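Local coordinates for stage II sporulation protein Q (Bacillus subtilis, PDB 3TUF) that forms, together with SpoIIIAH, an intercellular channel between mother cell and forespore during sporulation, and takes part in forespore engulfment, at residues P44-E49 with D95-L100. Residues are numbered along the deposited sequence; the frame is centred on the assembly and turned at random.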
loop_
_atom_site.group_PDB
_atom_site.type_symbol
_atom_site.label_atom_id
_atom_site.label_comp_id
_atom_site.label_asym_id
_atom_site.label_seq_id
_atom_site.Cartn_x
_atom_site.Cartn_y
_atom_site.Cartn_z
ATOM N N PRO A 44 16.716 35.883 19.218
ATOM C CA PRO A 44 17.011 36.495 17.906
ATOM C C PRO A 44 16.469 37.938 17.764
ATOM O O PRO A 44 15.901 38.308 16.684
ATOM C CB PRO A 44 16.261 35.574 16.952
ATOM C CG PRO A 44 15.031 35.270 17.695
ATOM C CD PRO A 44 15.454 35.127 19.172
ATOM N N VAL A 45 16.647 38.739 18.823
ATOM C CA VAL A 45 15.991 40.059 18.921
ATOM C C VAL A 45 16.988 41.012 19.549
ATOM O O VAL A 45 17.978 40.556 20.111
ATOM C CB VAL A 45 14.716 39.917 19.732
ATOM C CG1 VAL A 45 14.345 41.144 20.390
ATOM C CG2 VAL A 45 13.601 39.534 18.831
ATOM N N VAL A 46 16.797 42.330 19.422
ATOM C CA VAL A 46 17.735 43.224 20.070
ATOM C C VAL A 46 17.161 43.619 21.437
ATOM O O VAL A 46 17.830 43.572 22.472
ATOM C CB VAL A 46 18.048 44.472 19.217
ATOM C CG1 VAL A 46 18.899 45.421 20.027
ATOM C CG2 VAL A 46 18.772 44.117 17.880
ATOM N N ASP A 47 15.903 44.012 21.447
ATOM C CA ASP A 47 15.260 44.315 22.678
ATOM C C ASP A 47 14.509 43.069 23.168
ATOM O O ASP A 47 13.260 43.037 23.104
ATOM C CB ASP A 47 14.275 45.431 22.436
ATOM C CG ASP A 47 13.674 45.918 23.707
ATOM O OD1 ASP A 47 14.174 45.489 24.787
ATOM O OD2 ASP A 47 12.720 46.702 23.638
ATOM N N SER A 48 15.237 42.051 23.670
ATOM C CA SER A 48 14.613 40.782 24.150
ATOM C C SER A 48 13.611 40.945 25.278
ATOM O O SER A 48 12.730 40.130 25.436
ATOM C CB SER A 48 15.657 39.759 24.580
ATOM O OG SER A 48 16.800 40.412 25.067
ATOM N N GLU A 49 13.720 41.998 26.058
ATOM C CA GLU A 49 12.768 42.164 27.138
ATOM C C GLU A 49 11.399 42.602 26.693
ATOM O O GLU A 49 10.464 42.361 27.402
ATOM C CB GLU A 49 13.272 43.180 28.127
ATOM C CG GLU A 49 14.466 42.689 28.869
ATOM C CD GLU A 49 14.107 42.154 30.211
ATOM O OE1 GLU A 49 12.895 42.159 30.573
ATOM O OE2 GLU A 49 15.051 41.734 30.913
ATOM N N ASP A 95 13.173 44.773 15.773
ATOM C CA ASP A 95 14.294 44.413 14.928
ATOM C C ASP A 95 14.678 43.047 15.320
ATOM O O ASP A 95 14.742 42.741 16.506
ATOM C CB ASP A 95 15.453 45.389 15.110
ATOM C CG ASP A 95 15.046 46.886 14.770
ATOM O OD1 ASP A 95 14.818 47.200 13.558
ATOM O OD2 ASP A 95 14.962 47.729 15.698
ATOM N N VAL A 96 14.883 42.203 14.319
ATOM C CA VAL A 96 15.390 40.861 14.524
ATOM C C VAL A 96 16.903 40.803 14.303
ATOM O O VAL A 96 17.419 41.481 13.396
ATOM C CB VAL A 96 14.752 40.017 13.465
ATOM C CG1 VAL A 96 15.507 38.605 13.240
ATOM C CG2 VAL A 96 13.254 39.931 13.718
ATOM N N SER A 97 17.613 39.977 15.065
ATOM C CA SER A 97 19.064 39.896 14.905
ATOM C C SER A 97 19.593 38.505 15.022
ATOM O O SER A 97 18.962 37.617 15.577
ATOM C CB SER A 97 19.762 40.754 15.954
ATOM O OG SER A 97 19.223 40.481 17.214
ATOM N N ALA A 98 20.799 38.325 14.534
ATOM C CA ALA A 98 21.336 37.001 14.414
ATOM C C ALA A 98 21.572 36.443 15.817
ATOM O O ALA A 98 22.178 37.083 16.701
ATOM C CB ALA A 98 22.602 37.000 13.582
ATOM N N SER A 99 20.998 35.263 16.014
ATOM C CA SER A 99 21.117 34.509 17.237
ATOM C C SER A 99 22.527 33.977 17.433
ATOM O O SER A 99 22.944 33.783 18.555
ATOM C CB SER A 99 20.148 33.341 17.167
ATOM O OG SER A 99 20.479 32.385 18.148
ATOM N N LEU A 100 23.232 33.705 16.339
ATOM C CA LEU A 100 24.628 33.311 16.391
ATOM C C LEU A 100 25.309 33.859 15.144
ATOM O O LEU A 100 24.643 34.223 14.178
ATOM C CB LEU A 100 24.776 31.791 16.383
ATOM C CG LEU A 100 24.293 30.910 17.555
ATOM C CD1 LEU A 100 24.102 29.517 17.056
ATOM C CD2 LEU A 100 25.231 30.888 18.767
#
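P44 meets the 95-100 segment through its carbonyl: S97 N donates to P44 O at 2.9 Å, with a nearly straight N-H...O angle of 164°. The C=O...N angle of 112°, with the donor 64° above the carbonyl plane, shows that the amide approaches over the face of the carbonyl. The same oxygen takes a CA-H...O contact from V96 CA at 3.4 Å, and V96 CG1 lies 3.5 Å from P44 O, a methyl placed there by its torsion anti to the backbone N. On the ring, P44 CB reaches S97 O at 3.7 Å, while Y129 of strand 125-132 and F167 of strand 165-171, in the larger antiparallel sheet, pack against the proline.

V45 forms a single beta bridge with V96, their CA atoms 4.5 Å apart. Strand 95-97 is an outer strand of a three-stranded antiparallel sheet within the M23 peptidase-family region, where V96 pairs with 148-151; the bridge therefore pins the loop before strand 51-55 at one point to the other border of 95-97. The V45 side chain points away from that strand and packs on F94. Although V45 O comes within 3.2 Å of S97 OG, the geometry does not make this a hydrogen bond.

V46 uses one branch: CG2, anti to the carbonyl carbon, rests 3.7 Å from S97 OG and touches S97 CB. V148 contacts both V46 and D95, whose carboxylate salt-bridges K151.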